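Local coordinates for putative uncharacterized protein (Caulobacter crescentus, PDB 4KWY) that probably acts as an LptE-family lipoprotein that helps assemble lipopolysaccharide at the outer membrane, at residues E28-D31 with D32-H36; R124-Q127 with L128-T132. One frame throughout, in Å; residues are numbered along the deposited sequence.

Interaction 1 of 2, residues E28-D31 with D32-H36; sequences EQLD and DALAH
Leu34 N bonds to Leu30 O at 2.7 Å, the shortest of three backbone hydrogen bonds that tie residues 28-31 to residues 32-36 in the i to i+4 pattern of an alpha-helix. Ala33 N bonds to Gln29 O at 3.0 Å, and Asp32 N to Glu28 O. One step further the pattern changes. Ala35 has a positive phi of 65°, which turns the chain out of the helix. His36 N then reaches back to Asp31 O across five residues, at 3.2 Å, and Ala35 N bonds to Asp32 O at 3.3 Å. Both bonds are weak. Together with the positive phi they make a Schellman motif.

This motif closes the C-terminal end of helix 21-34, which joins the parallel strands 13-17 and 44-50 in a beta-alpha-beta crossover.

The apolar contact is one turn long. Leu30 CD2 touches Leu34 CD1 at 4.2 Å. Leu34 CG stands anti to its own carbonyl carbon (chi1 -62°), which carries the branch back over the preceding turn, with CG 3.2 Å from Leu30 O. Both leucines are buried and meet Thr15 of strand 13-17. Leu30 also packs on Leu46 and Leu48 of strand 44-50.

Asp31 OD1 lies at the edge of the His36 ring, near its plane, and is 4.3 Å from His36 CB. The ring's ND1 is hydrogen-bonded to Ser11 O, which helps fix its rotation. Asp32 CB rests 3.4 Å from Gln29 O, while its carboxylate stays well apart from those of Glu28 and Asp31.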
ATOM      1  N   GLU A  28       3.782   3.071  -5.120  1.00 51.25           N
ATOM      2  CA  GLU A  28       5.108   2.654  -5.575  1.00 53.26           C
ATOM      3  C   GLU A  28       5.293   1.170  -5.283  1.00 55.98           C
ATOM      4  O   GLU A  28       5.696   0.432  -6.178  1.00 59.33           O
ATOM      5  CB  GLU A  28       6.191   3.491  -4.865  1.00 56.09           C
ATOM      6  CG  GLU A  28       7.533   3.551  -5.575  1.00 75.10           C
ATOM      7  CD  GLU A  28       8.641   4.287  -4.837  1.00110.70           C
ATOM      8  OE1 GLU A  28       8.782   4.095  -3.605  1.00116.27           O
ATOM      9  OE2 GLU A  28       9.403   5.020  -5.509  1.00106.04           O
ATOM     10  N   GLN A  29       4.926   0.723  -4.064  1.00 46.38           N
ATOM     11  CA  GLN A  29       5.019  -0.670  -3.637  1.00 44.12           C
ATOM     12  C   GLN A  29       4.068  -1.564  -4.401  1.00 45.97           C
ATOM     13  O   GLN A  29       4.437  -2.686  -4.720  1.00 46.87           O
ATOM     14  CB  GLN A  29       4.752  -0.799  -2.126  1.00 44.18           C
ATOM     15  CG  GLN A  29       5.962  -0.500  -1.232  1.00 52.65           C
ATOM     16  CD  GLN A  29       7.161  -1.330  -1.598  1.00 67.82           C
ATOM     17  OE1 GLN A  29       7.102  -2.558  -1.660  1.00 57.58           O
ATOM     18  NE2 GLN A  29       8.237  -0.670  -1.973  1.00 72.22           N
ATOM     19  N   LEU A  30       2.839  -1.093  -4.655  1.00 42.58           N
ATOM     20  CA  LEU A  30       1.827  -1.845  -5.389  1.00 43.87           C
ATOM     21  C   LEU A  30       2.192  -1.929  -6.881  1.00 53.76           C
ATOM     22  O   LEU A  30       2.024  -2.991  -7.455  1.00 53.35           O
ATOM     23  CB  LEU A  30       0.429  -1.231  -5.200  1.00 42.42           C
ATOM     24  CG  LEU A  30      -0.334  -1.649  -3.950  1.00 44.52           C
ATOM     25  CD1 LEU A  30      -1.471  -0.727  -3.692  1.00 44.87           C
ATOM     26  CD2 LEU A  30      -0.889  -3.052  -4.078  1.00 43.14           C
ATOM     27  N   ASP A  31       2.738  -0.847  -7.494  1.00 55.36           N
ATOM     28  CA  ASP A  31       3.173  -0.873  -8.911  1.00 59.57           C
ATOM     29  C   ASP A  31       4.257  -1.935  -9.106  1.00 68.72           C
ATOM     30  O   ASP A  31       4.305  -2.574 -10.154  1.00 71.79           O
ATOM     31  CB  ASP A  31       3.670   0.507  -9.402  1.00 62.32           C
ATOM     32  CG  ASP A  31       2.576   1.508  -9.763  1.00 72.30           C
ATOM     33  OD1 ASP A  31       1.432   1.068 -10.048  1.00 72.28           O
ATOM     34  OD2 ASP A  31       2.875   2.731  -9.802  1.00 78.13           O
ATOM     35  N   ASP A  32       5.079  -2.156  -8.066  1.00 65.68           N
ATOM     36  CA  ASP A  32       6.134  -3.170  -8.019  1.00 67.16           C
ATOM     37  C   ASP A  32       5.544  -4.577  -7.839  1.00 69.05           C
ATOM     38  O   ASP A  32       5.827  -5.462  -8.648  1.00 72.67           O
ATOM     39  CB  ASP A  32       7.108  -2.853  -6.873  1.00 68.83           C
ATOM     40  CG  ASP A  32       8.331  -2.042  -7.259  1.00 85.08           C
ATOM     41  OD1 ASP A  32       8.227  -1.205  -8.192  1.00 86.41           O
ATOM     42  OD2 ASP A  32       9.380  -2.206  -6.596  1.00 96.58           O
ATOM     43  N   ALA A  33       4.731  -4.772  -6.788  1.00 60.51           N
ATOM     44  CA  ALA A  33       4.060  -6.030  -6.458  1.00 59.91           C
ATOM     45  C   ALA A  33       3.085  -6.490  -7.578  1.00 67.92           C
ATOM     46  O   ALA A  33       3.031  -7.679  -7.891  1.00 70.09           O
ATOM     47  CB  ALA A  33       3.316  -5.883  -5.136  1.00 57.69           C
ATOM     48  N   LEU A  34       2.340  -5.551  -8.183  1.00 65.93           N
ATOM     49  CA  LEU A  34       1.387  -5.842  -9.259  1.00 67.96           C
ATOM     50  C   LEU A  34       2.076  -5.955 -10.630  1.00 77.50           C
ATOM     51  O   LEU A  34       1.497  -6.557 -11.531  1.00 79.30           O
ATOM     52  CB  LEU A  34       0.260  -4.782  -9.326  1.00 65.96           C
ATOM     53  CG  LEU A  34      -0.665  -4.635  -8.094  1.00 67.36           C
ATOM     54  CD1 LEU A  34      -1.594  -3.451  -8.244  1.00 64.95           C
ATOM     55  CD2 LEU A  34      -1.458  -5.894  -7.818  1.00 70.45           C
ATOM     56  N   ALA A  35       3.310  -5.406 -10.778  1.00 76.29           N
ATOM     57  CA  ALA A  35       4.118  -5.387 -12.021  1.00 80.09           C
ATOM     58  C   ALA A  35       3.453  -4.539 -13.136  1.00 86.05           C
ATOM     59  O   ALA A  35       3.668  -4.791 -14.334  1.00 88.00           O
ATOM     60  CB  ALA A  35       4.405  -6.803 -12.521  1.00 84.04           C
ATOM     61  N   HIS A  36       2.682  -3.505 -12.733  1.00 81.70           N
ATOM     62  CA  HIS A  36       2.040  -2.608 -13.677  1.00 83.06           C
ATOM     63  C   HIS A  36       3.070  -1.606 -14.203  1.00 90.67           C
ATOM     64  O   HIS A  36       3.569  -0.763 -13.452  1.00 89.03           O
ATOM     65  CB  HIS A  36       0.802  -1.892 -13.090  1.00 81.21           C
ATOM     66  CG  HIS A  36       0.159  -0.936 -14.069  1.00 85.21           C
ATOM     67  ND1 HIS A  36      -0.539  -1.395 -15.178  1.00 88.79           N
ATOM     68  CD2 HIS A  36       0.192   0.418 -14.111  1.00 86.36           C
ATOM     69  CE1 HIS A  36      -0.924  -0.314 -15.839  1.00 88.57           C
ATOM     70  NE2 HIS A  36      -0.503   0.800 -15.242  1.00 87.55           N
TER

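Interaction 2 of 2, residues R124-Q127 with L128-T132; sequences RKIQ and LDLAT
Ile126 and Leu130 lie side by side on successive turns and point the same way. Ile126 touches with its CG2 branch, which is 3.8 Å from Leu130 CD1. That methyl is anti to the backbone N, whereas CG1 takes the position anti to the carbonyl carbon (chi1 -66°). Leu130 leans back over the turn before it, bringing its CG 3.3 Å from Ile126 O. Leu130 N bonds to Ile126 O at 2.8 Å. Trp76 of strand 67-80 packs against both side chains. With an alanine in place of Leu130, Ile126 CG2 would probably lose its contact with the CD1 methyl, and a gap would open beside Trp76.

Gln127 faces helix 21-34, where it meets Ala33 and Leu34. Its chain bends at chi2, and Gln127 NE2 is 4.2 Å from Ala131 CB. Ala131 N bonds to Gln127 O at 2.9 Å. Asp129 sets its CB against Ile126 O but leads its carboxylate away, where OD1 is hydrogen-bonded to His88.

Leu128 O is gripped by two donors. Thr132 N lies 3.0 Å and Thr132 OG1 2.6 Å from Leu128 O, reaching it from opposite faces of the carbonyl plane. The hydroxyl thus turns back onto its own helix.

Buried Ile126 and Leu130 on one side, with exposed Arg124 and Lys125 elsewhere, are typical of an amphipathic alpha-helix, here the long C-terminal helix 104-135 laid against the sheet.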
ATOM      1  N   ARG A 124       1.585  -5.951   0.001  1.00 40.91           N
ATOM      2  CA  ARG A 124       1.578  -7.404   0.017  1.00 41.61           C
ATOM      3  C   ARG A 124       0.182  -7.947   0.377  1.00 44.81           C
ATOM      4  O   ARG A 124      -0.293  -8.847  -0.298  1.00 47.37           O
ATOM      5  CB  ARG A 124       2.642  -7.901   1.014  1.00 41.43           C
ATOM      6  CG  ARG A 124       2.861  -9.397   1.028  1.00 44.68           C
ATOM      7  CD  ARG A 124       3.805  -9.771   2.147  1.00 55.10           C
ATOM      8  NE  ARG A 124       3.989 -11.221   2.277  1.00 65.44           N
ATOM      9  CZ  ARG A 124       5.177 -11.821   2.303  1.00 79.96           C
ATOM     10  NH1 ARG A 124       6.291 -11.109   2.186  1.00 63.86           N
ATOM     11  NH2 ARG A 124       5.260 -13.134   2.470  1.00 72.13           N
ATOM     12  N   LYS A 125      -0.473  -7.386   1.409  1.00 39.24           N
ATOM     13  CA  LYS A 125      -1.826  -7.771   1.861  1.00 39.26           C
ATOM     14  C   LYS A 125      -2.905  -7.484   0.789  1.00 44.39           C
ATOM     15  O   LYS A 125      -3.774  -8.317   0.576  1.00 47.35           O
ATOM     16  CB  LYS A 125      -2.176  -7.036   3.165  1.00 40.19           C
ATOM     17  CG  LYS A 125      -1.579  -7.668   4.398  1.00 38.60           C
ATOM     18  CD  LYS A 125      -1.801  -6.801   5.596  1.00 44.39           C
ATOM     19  CE  LYS A 125      -2.665  -7.477   6.626  1.00 66.01           C
ATOM     20  NZ  LYS A 125      -2.726  -6.690   7.891  1.00 83.15           N
ATOM     21  N   ILE A 126      -2.849  -6.312   0.139  1.00 39.04           N
ATOM     22  CA  ILE A 126      -3.769  -5.906  -0.922  1.00 39.20           C
ATOM     23  C   ILE A 126      -3.567  -6.808  -2.197  1.00 48.56           C
ATOM     24  O   ILE A 126      -4.555  -7.264  -2.784  1.00 47.93           O
ATOM     25  CB  ILE A 126      -3.583  -4.392  -1.238  1.00 38.93           C
ATOM     26  CG1 ILE A 126      -3.997  -3.522  -0.042  1.00 35.70           C
ATOM     27  CG2 ILE A 126      -4.361  -3.985  -2.528  1.00 39.78           C
ATOM     28  CD1 ILE A 126      -3.616  -2.033  -0.198  1.00 28.22           C
ATOM     29  N   GLN A 127      -2.279  -7.059  -2.594  1.00 47.56           N
ATOM     30  CA  GLN A 127      -1.875  -7.847  -3.768  1.00 49.17           C
ATOM     31  C   GLN A 127      -2.387  -9.245  -3.656  1.00 54.86           C
ATOM     32  O   GLN A 127      -2.816  -9.786  -4.655  1.00 57.43           O
ATOM     33  CB  GLN A 127      -0.344  -7.856  -3.936  1.00 50.87           C
ATOM     34  CG  GLN A 127       0.166  -8.483  -5.239  1.00 72.90           C
ATOM     35  CD  GLN A 127       0.953  -9.749  -4.997  1.00 90.55           C
ATOM     36  OE1 GLN A 127       2.094  -9.723  -4.523  1.00 89.95           O
ATOM     37  NE2 GLN A 127       0.363 -10.886  -5.324  1.00 75.96           N
ATOM     38  N   LEU A 128      -2.334  -9.829  -2.454  1.00 51.94           N
ATOM     39  CA  LEU A 128      -2.819 -11.167  -2.137  1.00 53.64           C
ATOM     40  C   LEU A 128      -4.344 -11.183  -2.226  1.00 56.90           C
ATOM     41  O   LEU A 128      -4.906 -12.108  -2.794  1.00 58.66           O
ATOM     42  CB  LEU A 128      -2.318 -11.584  -0.730  1.00 53.18           C
ATOM     43  CG  LEU A 128      -3.054 -12.750  -0.032  1.00 60.93           C
ATOM     44  CD1 LEU A 128      -2.630 -14.100  -0.598  1.00 65.11           C
ATOM     45  CD2 LEU A 128      -2.886 -12.710   1.477  1.00 61.38           C
ATOM     46  N   ASP A 129      -5.001 -10.142  -1.703  1.00 53.69           N
ATOM     47  CA  ASP A 129      -6.459  -9.973  -1.735  1.00 56.21           C
ATOM     48  C   ASP A 129      -6.983  -9.827  -3.204  1.00 62.60           C
ATOM     49  O   ASP A 129      -7.974 -10.468  -3.572  1.00 67.24           O
ATOM     50  CB  ASP A 129      -6.834  -8.760  -0.888  1.00 55.76           C
ATOM     51  CG  ASP A 129      -8.302  -8.569  -0.638  1.00 66.37           C
ATOM     52  OD1 ASP A 129      -9.029  -8.262  -1.607  1.00 69.27           O
ATOM     53  OD2 ASP A 129      -8.710  -8.634   0.540  1.00 69.86           O
ATOM     54  N   LEU A 130      -6.281  -9.046  -4.030  1.00 55.28           N
ATOM     55  CA  LEU A 130      -6.609  -8.837  -5.442  1.00 54.96           C
ATOM     56  C   LEU A 130      -6.320 -10.091  -6.276  1.00 63.27           C
ATOM     57  O   LEU A 130      -7.081 -10.383  -7.209  1.00 65.13           O
ATOM     58  CB  LEU A 130      -5.827  -7.667  -6.026  1.00 51.94           C
ATOM     59  CG  LEU A 130      -6.121  -6.270  -5.523  1.00 53.67           C
ATOM     60  CD1 LEU A 130      -5.078  -5.332  -6.035  1.00 54.24           C
ATOM     61  CD2 LEU A 130      -7.467  -5.764  -5.974  1.00 53.67           C
ATOM     62  N   ALA A 131      -5.203 -10.815  -5.967  1.00 59.53           N
ATOM     63  CA  ALA A 131      -4.817 -12.055  -6.671  1.00 61.69           C
ATOM     64  C   ALA A 131      -5.839 -13.149  -6.417  1.00 66.87           C
ATOM     65  O   ALA A 131      -6.123 -13.924  -7.325  1.00 69.96           O
ATOM     66  CB  ALA A 131      -3.441 -12.522  -6.240  1.00 61.78           C
ATOM     67  N   THR A 132      -6.424 -13.164  -5.206  1.00 62.29           N
ATOM     68  CA  THR A 132      -7.478 -14.080  -4.763  1.00 65.44           C
ATOM     69  C   THR A 132      -8.759 -13.761  -5.538  1.00 69.39           C
ATOM     70  O   THR A 132      -9.475 -14.667  -5.950  1.00 73.30           O
ATOM     71  CB  THR A 132      -7.659 -13.958  -3.226  1.00 78.74           C
ATOM     72  OG1 THR A 132      -6.413 -14.258  -2.588  1.00 81.58           O
ATOM     73  CG2 THR A 132      -8.746 -14.888  -2.665  1.00 81.20           C
TER

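Overall arrangement
Interactions 1 and 2 lie on the two helices that pack together on the sheet, with centres about 11 Å apart. Their buried residues meet directly. Leu30 CD2 is 3.9 Å from Ile126 CG2, and Leu34 CD2 is 4.1 Å from Leu130 CD1. These pairs form a shared apolar core, while Glu28, Asp32, Arg124 and Lys125 are exposed. Gln127 CG also packs on Leu34, so the interface reaches a partly exposed side chain. The chemistry differs with position. Interaction 1 is the end of a crossover helix beside strands 13-17 and 44-50. Interaction 2 lies within a continuous helix, whose buried face rests on strand 67-80 and on helix 21-34.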